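Local atomic coordinates of phospholethanolamine N-methyltransferase 2 (Haemonchus contortus, PDB entry 4KRI), a protein that probably transfers a methyl group from S-adenosylmethionine to phosphomonomethylethanolamine on the nematode route to phosphocholine. Residues D56-L61 with I87-R92; W207-A212 with F294-I299; M226-V231 with G235-A240. All blocks are in the same frame, centred on the assembly; numbering follows the deposited sequence.

Contact 1 of 3, residues D56-L61 with I87-R92; sequences DSLKNL and ITAALR
L58 and A89 meet where a short 3-10 segment packs against helix 80-93 in the N-terminal alpha/beta domain. The strands of this domain, 48-52, 25-29, 64-70 and 98-105 in parallel followed by antiparallel 156-166 and 132-143, run in an order resembling that of a class I methyltransferase. The 56-61 segment belongs to the connection between strands 48-52 and 64-70. At its start D56 O receives a weak bond from K59 N. S57 turns back to touch C52 of the preceding strand, and S57 O accepts a hydrogen bond from N60 N at 3.0 Å. L58, one residue on, is the buried side chain that crosses to the helix. Its CG is anti to the carbonyl carbon and beside the backbone N (chi1 -73°), which sends the branch over the helix surface. CD1 rests on A89 CB at 3.7 Å, while L58 CB lies alongside the same methyl at 3.8 Å. CD1 also comes near the backbone at A90, 4.2 Å from A90 N. The small alanine lets the two backbones approach closely, with L58 CA 6.0 Å from A89 CA. L61 ends the segment, L61 N bonding to L58 O at 3.1 Å and the side chain leaning on S50. Farther round the helix, I87, A90 and L91 pack on F136 of strand 132-143. The backbones themselves are joined through water: L58 O and A89 O each accept a hydrogen bond from one water molecule at 2.8 Å, and the two carbonyl oxygens subtend about 118° at that water.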
# COMPACT_ATOMS: atom_id res chain seq x y z
N ASP A 56 -5.75 -25.65 18.07
CA ASP A 56 -6.08 -27.05 17.85
C ASP A 56 -7.59 -27.29 17.78
O ASP A 56 -8.05 -28.27 17.18
CB ASP A 56 -5.41 -27.95 18.88
CG ASP A 56 -3.93 -28.16 18.60
OD1 ASP A 56 -3.60 -29.14 17.90
OD2 ASP A 56 -3.11 -27.32 19.04
N SER A 57 -8.36 -26.37 18.35
CA SER A 57 -9.82 -26.45 18.27
C SER A 57 -10.34 -26.07 16.88
O SER A 57 -11.52 -26.23 16.59
CB SER A 57 -10.48 -25.59 19.34
OG SER A 57 -10.01 -25.92 20.63
N LEU A 58 -9.46 -25.60 16.00
CA LEU A 58 -9.90 -25.27 14.63
C LEU A 58 -10.33 -26.52 13.87
O LEU A 58 -11.01 -26.43 12.84
CB LEU A 58 -8.81 -24.53 13.84
CG LEU A 58 -8.52 -23.08 14.21
CD1 LEU A 58 -7.29 -22.61 13.45
CD2 LEU A 58 -9.71 -22.19 13.86
N LYS A 59 -9.94 -27.69 14.38
CA LYS A 59 -10.33 -28.96 13.79
C LYS A 59 -11.85 -29.17 13.88
O LYS A 59 -12.41 -30.04 13.20
CB LYS A 59 -9.63 -30.13 14.50
CG LYS A 59 -10.30 -30.52 15.82
CD LYS A 59 -9.74 -31.82 16.41
CE LYS A 59 -10.64 -32.33 17.54
NZ LYS A 59 -10.00 -33.40 18.35
N ASN A 60 -12.50 -28.38 14.74
CA ASN A 60 -13.92 -28.53 15.01
C ASN A 60 -14.74 -27.55 14.18
O ASN A 60 -15.98 -27.56 14.21
CB ASN A 60 -14.19 -28.31 16.49
CG ASN A 60 -13.52 -29.37 17.36
OD1 ASN A 60 -13.43 -30.53 16.95
ND2 ASN A 60 -13.04 -28.98 18.54
N LEU A 61 -14.04 -26.71 13.44
CA LEU A 61 -14.67 -25.71 12.58
C LEU A 61 -14.56 -26.09 11.11
O LEU A 61 -13.51 -26.57 10.65
CB LEU A 61 -14.03 -24.34 12.81
CG LEU A 61 -14.62 -23.44 13.91
CD1 LEU A 61 -14.89 -24.18 15.19
CD2 LEU A 61 -13.67 -22.29 14.19
N ILE A 87 -1.97 -22.13 9.58
CA ILE A 87 -2.42 -21.76 8.24
C ILE A 87 -3.18 -22.92 7.62
O ILE A 87 -4.20 -22.73 6.96
CB ILE A 87 -1.26 -21.35 7.33
CG1 ILE A 87 -0.52 -20.17 7.94
CG2 ILE A 87 -1.78 -20.99 5.95
CD1 ILE A 87 0.77 -19.80 7.22
N THR A 88 -2.66 -24.12 7.85
CA THR A 88 -3.31 -25.34 7.39
C THR A 88 -4.72 -25.46 7.97
O THR A 88 -5.68 -25.69 7.24
CB THR A 88 -2.49 -26.58 7.76
OG1 THR A 88 -1.22 -26.50 7.11
CG2 THR A 88 -3.20 -27.85 7.32
N ALA A 89 -4.84 -25.27 9.28
CA ALA A 89 -6.13 -25.43 9.95
C ALA A 89 -7.09 -24.33 9.51
O ALA A 89 -8.29 -24.57 9.35
CB ALA A 89 -5.96 -25.42 11.47
N ALA A 90 -6.57 -23.13 9.32
CA ALA A 90 -7.40 -22.02 8.86
C ALA A 90 -7.98 -22.29 7.48
O ALA A 90 -9.17 -22.10 7.25
CB ALA A 90 -6.61 -20.72 8.88
N LEU A 91 -7.13 -22.75 6.56
CA LEU A 91 -7.57 -23.10 5.21
C LEU A 91 -8.60 -24.23 5.22
O LEU A 91 -9.59 -24.17 4.49
CB LEU A 91 -6.37 -23.49 4.33
CG LEU A 91 -5.54 -22.29 3.86
CD1 LEU A 91 -4.21 -22.76 3.27
CD2 LEU A 91 -6.30 -21.47 2.82
N ARG A 92 -8.38 -25.25 6.04
CA ARG A 92 -9.35 -26.34 6.09
C ARG A 92 -10.71 -25.88 6.61
O ARG A 92 -11.75 -26.38 6.17
CB ARG A 92 -8.82 -27.51 6.92
CG ARG A 92 -7.69 -28.27 6.23
CD ARG A 92 -7.19 -29.45 7.06
NE ARG A 92 -6.04 -30.07 6.42
CZ ARG A 92 -5.15 -30.86 7.04
NH1 ARG A 92 -5.28 -31.12 8.34
NH2 ARG A 92 -4.13 -31.37 6.36
O HOH W 1 -9.35 -26.81 10.61

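Contact 2 of 3, residues W207-A212 with F294-I299; sequences WNQNLA and FSRDCI. With SAH (S-adenosyl-L-homocysteine), chain D.
In the S-adenosylhomocysteine pocket, behind the amino-acid end of the ligand, R296 ending strand 290-296 reaches N210 of helix 206-215. R296 NH1 donates to N210 OD1 at 3.0 Å, N-H...O angle 153°. The donor sits in the carbonyl plane on a lone pair, and OD1 lies almost exactly in the guanidinium plane; amide and guanidinium are nearly coplanar, 15° apart. A bend at chi2 (77°) turns the arginine toward the helix, and its CG passes 3.5 Å from the carboxylate O of the ligand. The same OD1 borders the edge of the F294 ring, 3.6 Å from CZ, whereas N210 ND2 bonds to Q239 OE1. Q209 crosses the arginine at about a right angle, Q209 CG 3.9 Å from R296 NH2, and spends its own OE1 on R375. The other guanidinium nitrogens are engaged too: R296 NH2 by P204 O, and R296 NE by a 3.0 Å salt bridge to D297 OD2. R296 O accepts a hydrogen bond from the ligand amino N at 3.1 Å. Held through all three nitrogens, the buried guanidinium has its rotation fixed and ties the helix to D297, which also lines the phosphomonomethylethanolamine pocket.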
# COMPACT_ATOMS: atom_id res chain seq x y z
N TRP A 207 12.51 16.37 -0.44
CA TRP A 207 11.64 17.16 0.44
C TRP A 207 11.23 18.49 -0.20
O TRP A 207 10.06 18.85 -0.23
CB TRP A 207 12.33 17.42 1.78
CG TRP A 207 11.66 18.48 2.65
CD1 TRP A 207 11.73 19.85 2.51
CD2 TRP A 207 10.85 18.25 3.81
NE1 TRP A 207 11.00 20.47 3.49
CE2 TRP A 207 10.45 19.51 4.30
CE3 TRP A 207 10.42 17.10 4.47
CZ2 TRP A 207 9.63 19.65 5.43
CZ3 TRP A 207 9.61 17.24 5.58
CH2 TRP A 207 9.23 18.50 6.05
N ASN A 208 12.20 19.24 -0.72
CA ASN A 208 11.90 20.55 -1.27
C ASN A 208 10.95 20.46 -2.46
O ASN A 208 10.08 21.31 -2.64
CB ASN A 208 13.17 21.27 -1.70
CG ASN A 208 14.00 21.74 -0.52
OD1 ASN A 208 13.46 21.96 0.57
ND2 ASN A 208 15.30 21.91 -0.73
N GLN A 209 11.12 19.44 -3.29
CA GLN A 209 10.27 19.34 -4.47
C GLN A 209 8.87 18.91 -4.08
O GLN A 209 7.89 19.43 -4.61
CB GLN A 209 10.84 18.37 -5.51
CG GLN A 209 10.02 18.30 -6.79
CD GLN A 209 10.01 19.61 -7.57
OE1 GLN A 209 11.05 20.23 -7.77
NE2 GLN A 209 8.83 20.03 -8.03
N ASN A 210 8.78 17.97 -3.16
CA ASN A 210 7.45 17.54 -2.73
C ASN A 210 6.67 18.69 -2.09
O ASN A 210 5.45 18.78 -2.25
CB ASN A 210 7.52 16.34 -1.80
CG ASN A 210 6.20 15.62 -1.73
OD1 ASN A 210 5.77 15.01 -2.71
ND2 ASN A 210 5.53 15.71 -0.59
N LEU A 211 7.36 19.58 -1.40
CA LEU A 211 6.67 20.71 -0.78
C LEU A 211 6.12 21.64 -1.85
O LEU A 211 5.01 22.15 -1.73
CB LEU A 211 7.60 21.48 0.15
CG LEU A 211 6.97 22.65 0.90
CD1 LEU A 211 5.90 22.14 1.87
CD2 LEU A 211 8.02 23.46 1.64
N ALA A 212 6.90 21.85 -2.91
CA ALA A 212 6.46 22.70 -4.01
C ALA A 212 5.22 22.10 -4.68
O ALA A 212 4.30 22.83 -5.04
CB ALA A 212 7.59 22.89 -5.01
N PHE A 294 -3.76 12.47 -3.29
CA PHE A 294 -2.46 12.88 -3.78
C PHE A 294 -1.73 11.63 -4.24
O PHE A 294 -1.74 10.62 -3.55
CB PHE A 294 -1.68 13.50 -2.61
CG PHE A 294 -0.30 13.99 -2.98
CD1 PHE A 294 -0.13 14.95 -3.97
CD2 PHE A 294 0.82 13.52 -2.31
CE1 PHE A 294 1.14 15.42 -4.29
CE2 PHE A 294 2.10 13.98 -2.63
CZ PHE A 294 2.26 14.94 -3.62
N SER A 295 -1.08 11.69 -5.40
CA SER A 295 -0.27 10.55 -5.81
C SER A 295 0.99 11.05 -6.45
O SER A 295 0.94 11.72 -7.46
CB SER A 295 -1.03 9.63 -6.76
OG SER A 295 -0.22 8.51 -7.07
N ARG A 296 2.12 10.72 -5.84
CA ARG A 296 3.39 11.29 -6.31
C ARG A 296 4.27 10.22 -6.96
O ARG A 296 4.87 9.39 -6.27
CB ARG A 296 4.08 11.93 -5.11
CG ARG A 296 5.38 12.59 -5.42
CD ARG A 296 5.21 13.94 -6.10
NE ARG A 296 6.42 14.14 -6.89
CZ ARG A 296 7.57 14.55 -6.37
NH1 ARG A 296 7.62 14.87 -5.08
NH2 ARG A 296 8.64 14.65 -7.13
N ASP A 297 4.30 10.24 -8.29
CA ASP A 297 5.18 9.40 -9.09
C ASP A 297 4.95 7.91 -8.85
O ASP A 297 5.89 7.11 -8.75
CB ASP A 297 6.64 9.84 -8.88
CG ASP A 297 6.85 11.29 -9.25
OD1 ASP A 297 6.19 11.76 -10.21
OD2 ASP A 297 7.62 11.99 -8.57
N CYS A 298 3.67 7.56 -8.80
CA CYS A 298 3.21 6.19 -8.59
C CYS A 298 2.51 5.62 -9.81
O CYS A 298 2.73 4.47 -10.18
CB CYS A 298 2.25 6.16 -7.39
SG CYS A 298 1.11 4.74 -7.32
N ILE A 299 1.66 6.42 -10.46
CA ILE A 299 0.68 5.79 -11.34
C ILE A 299 1.22 5.30 -12.68
O ILE A 299 0.50 4.63 -13.40
CB ILE A 299 -0.64 6.61 -11.51
CG1 ILE A 299 -0.44 7.81 -12.43
CG2 ILE A 299 -1.20 7.01 -10.15
CD1 ILE A 299 -1.77 8.37 -12.96
N SAH D . 4.95 8.72 -3.24
CA SAH D . 6.24 8.25 -2.66
CB SAH D . 6.64 6.87 -3.30
CG SAH D . 7.02 6.85 -4.78
SD SAH D . 7.41 5.18 -5.38
C SAH D . 7.28 9.30 -2.75
O SAH D . 7.01 10.41 -3.18
OXT SAH D . 8.35 9.11 -2.19
C5' SAH D . 5.90 4.48 -6.08
C4' SAH D . 5.13 3.69 -5.18
O4' SAH D . 3.86 3.38 -5.81
C3' SAH D . 5.77 2.37 -4.95
O3' SAH D . 6.04 2.23 -3.57
C2' SAH D . 4.80 1.37 -5.39
O2' SAH D . 4.79 0.22 -4.57
C1' SAH D . 3.51 2.12 -5.33
N9 SAH D . 2.42 1.48 -6.15
C8 SAH D . 2.47 1.14 -7.46
N7 SAH D . 1.27 0.67 -7.81
C5 SAH D . 0.45 0.72 -6.73
C6 SAH D . -0.89 0.36 -6.53
N6 SAH D . -1.65 -0.18 -7.54
N1 SAH D . -1.41 0.55 -5.30
C2 SAH D . -0.69 1.07 -4.30
N3 SAH D . 0.60 1.43 -4.47
C4 SAH D . 1.19 1.25 -5.66

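Contact 3 of 3, residues M226-V231 with G235-A240; sequences MLDIGV and GGARQA. With SAH (S-adenosyl-L-homocysteine), chain D.
V231 and A237 make the closer of two apolar contacts between strand 225-229, with its following loop, and helix 235-244. V231 CG2, anti to the backbone N, meets A237 CB methyl to methyl at 3.5 Å. One helical turn further on, M226 SD comes to within 4.0 Å of A240 CB; the methionine chain runs extended from the strand as far as its sulfur and bends at chi3 (-78°). M226 and D228, two residues apart, both leave the strand with CB directed at the helix, while A237 and A240 also touch V248 of the next strand. This is the first beta-alpha-beta unit of the methyltransferase domain, which has the Rossmann-type fold: the strand runs nearly antiparallel to the helix (164°), and the sharp turn between them carries glycines in a pattern consistent with the GxGxxG motif, G230 being its first and G235 its last. Polar approaches gather at the N-terminal end of the helix. The D228 carboxylate looks toward it without a hydrogen bond across the contact, OD2 lying 3.9 Å from A237 N, and the partial positive charge of the helix start could stabilise it. A water bridges loop and helix, donating to V231 O at 2.7 Å and accepting from A237 N at 3.2 Å. The remaining contacts are with S-adenosylhomocysteine. G230 O accepts a hydrogen bond from the ligand amino N at 2.8 Å, and V231 O lies 3.5 Å from the ligand CA. G230 adopts a positive phi (78°), and with no side chain to intervene the ribose O4' of the ligand lies 3.5 Å from G230 CA.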
# COMPACT_ATOMS: atom_id res chain seq x y z
N MET A 226 -6.46 13.54 3.73
CA MET A 226 -5.79 13.26 2.47
C MET A 226 -5.51 11.77 2.31
O MET A 226 -5.07 11.11 3.25
CB MET A 226 -4.47 14.05 2.38
CG MET A 226 -3.56 13.62 1.22
SD MET A 226 -2.02 14.60 1.18
CE MET A 226 -2.64 16.12 0.46
N LEU A 227 -5.79 11.25 1.11
CA LEU A 227 -5.39 9.89 0.75
C LEU A 227 -4.15 9.98 -0.11
O LEU A 227 -4.16 10.67 -1.14
CB LEU A 227 -6.50 9.21 -0.07
CG LEU A 227 -6.14 7.82 -0.61
CD1 LEU A 227 -5.99 6.82 0.55
CD2 LEU A 227 -7.21 7.34 -1.60
N ASP A 228 -3.08 9.30 0.30
CA ASP A 228 -1.85 9.28 -0.51
C ASP A 228 -1.73 7.92 -1.16
O ASP A 228 -1.60 6.92 -0.47
CB ASP A 228 -0.63 9.56 0.38
CG ASP A 228 0.67 9.69 -0.42
OD1 ASP A 228 0.92 8.88 -1.35
OD2 ASP A 228 1.48 10.62 -0.12
N ILE A 229 -1.79 7.88 -2.49
CA ILE A 229 -1.73 6.62 -3.21
C ILE A 229 -0.29 6.36 -3.65
O ILE A 229 0.30 7.16 -4.38
CB ILE A 229 -2.68 6.65 -4.44
CG1 ILE A 229 -4.14 6.64 -3.96
CG2 ILE A 229 -2.40 5.46 -5.36
CD1 ILE A 229 -5.17 6.89 -5.08
N GLY A 230 0.27 5.23 -3.21
CA GLY A 230 1.65 4.90 -3.53
C GLY A 230 2.62 5.68 -2.66
O GLY A 230 3.56 6.29 -3.14
N VAL A 231 2.39 5.60 -1.36
CA VAL A 231 3.05 6.44 -0.38
C VAL A 231 4.53 6.08 -0.14
O VAL A 231 5.28 6.86 0.46
CB VAL A 231 2.24 6.43 0.94
CG1 VAL A 231 2.40 5.10 1.67
CG2 VAL A 231 2.60 7.61 1.82
N GLY A 235 7.73 9.60 3.24
CA GLY A 235 8.19 10.97 3.35
C GLY A 235 7.17 12.02 2.99
O GLY A 235 7.04 13.03 3.69
N GLY A 236 6.44 11.79 1.91
CA GLY A 236 5.41 12.72 1.46
C GLY A 236 4.24 12.81 2.42
O GLY A 236 3.75 13.92 2.71
N ALA A 237 3.75 11.67 2.89
CA ALA A 237 2.64 11.68 3.83
C ALA A 237 3.04 12.38 5.12
O ALA A 237 2.27 13.17 5.68
CB ALA A 237 2.16 10.26 4.13
N ARG A 238 4.23 12.06 5.61
CA ARG A 238 4.71 12.65 6.85
C ARG A 238 4.88 14.16 6.71
O ARG A 238 4.63 14.91 7.66
CB ARG A 238 6.03 11.97 7.27
CG ARG A 238 5.84 10.51 7.71
CD ARG A 238 5.11 10.41 9.04
NE ARG A 238 5.89 11.08 10.08
CZ ARG A 238 6.98 10.58 10.65
NH1 ARG A 238 7.42 9.37 10.31
NH2 ARG A 238 7.63 11.28 11.57
N GLN A 239 5.29 14.60 5.52
CA GLN A 239 5.45 16.02 5.24
C GLN A 239 4.12 16.76 5.13
O GLN A 239 3.98 17.89 5.62
CB GLN A 239 6.22 16.20 3.93
CG GLN A 239 6.45 17.64 3.55
CD GLN A 239 7.15 17.75 2.21
OE1 GLN A 239 6.78 17.07 1.26
NE2 GLN A 239 8.18 18.59 2.14
N ALA A 240 3.14 16.14 4.48
CA ALA A 240 1.80 16.72 4.41
C ALA A 240 1.24 16.93 5.82
O ALA A 240 0.62 17.97 6.12
CB ALA A 240 0.87 15.83 3.58
N SAH D . 4.95 8.72 -3.24
CA SAH D . 6.24 8.25 -2.66
CB SAH D . 6.64 6.87 -3.30
CG SAH D . 7.02 6.85 -4.78
SD SAH D . 7.41 5.18 -5.38
C SAH D . 7.28 9.30 -2.75
O SAH D . 7.01 10.41 -3.18
OXT SAH D . 8.35 9.11 -2.19
C5' SAH D . 5.90 4.48 -6.08
C4' SAH D . 5.13 3.69 -5.18
O4' SAH D . 3.86 3.38 -5.81
C3' SAH D . 5.77 2.37 -4.95
O3' SAH D . 6.04 2.23 -3.57
C2' SAH D . 4.80 1.37 -5.39
O2' SAH D . 4.79 0.22 -4.57
C1' SAH D . 3.51 2.12 -5.33
N9 SAH D . 2.42 1.48 -6.15
C8 SAH D . 2.47 1.14 -7.46
N7 SAH D . 1.27 0.67 -7.81
C5 SAH D . 0.45 0.72 -6.73
C6 SAH D . -0.89 0.36 -6.53
N6 SAH D . -1.65 -0.18 -7.54
N1 SAH D . -1.41 0.55 -5.30
C2 SAH D . -0.69 1.07 -4.30
N3 SAH D . 0.60 1.43 -4.47
C4 SAH D . 1.19 1.25 -5.66
O HOH W 2 5.04 9.55 0.87

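In the fold
Contacts 2 and 3 form one neighbourhood, their centres about 8 Å apart, whereas contact 1 lies in the other domain, its centre about 45 Å from that of contact 2 and about 39 Å from that of contact 3. Strands 225-229 and 290-296 are parallel neighbours, joined among other bonds by F294 N to L227 O at 2.8 Å, so the two contacts pack helices 235-244 and 206-215 beside adjoining strands. N210 ND2 lies 2.6 Å from Q239 OE1, a probable hydrogen bond between the two helices. Both contacts end at S-adenosylhomocysteine, whose amino N is shared between a carbonyl from each. Contact 1 is structural packing remote from this pocket.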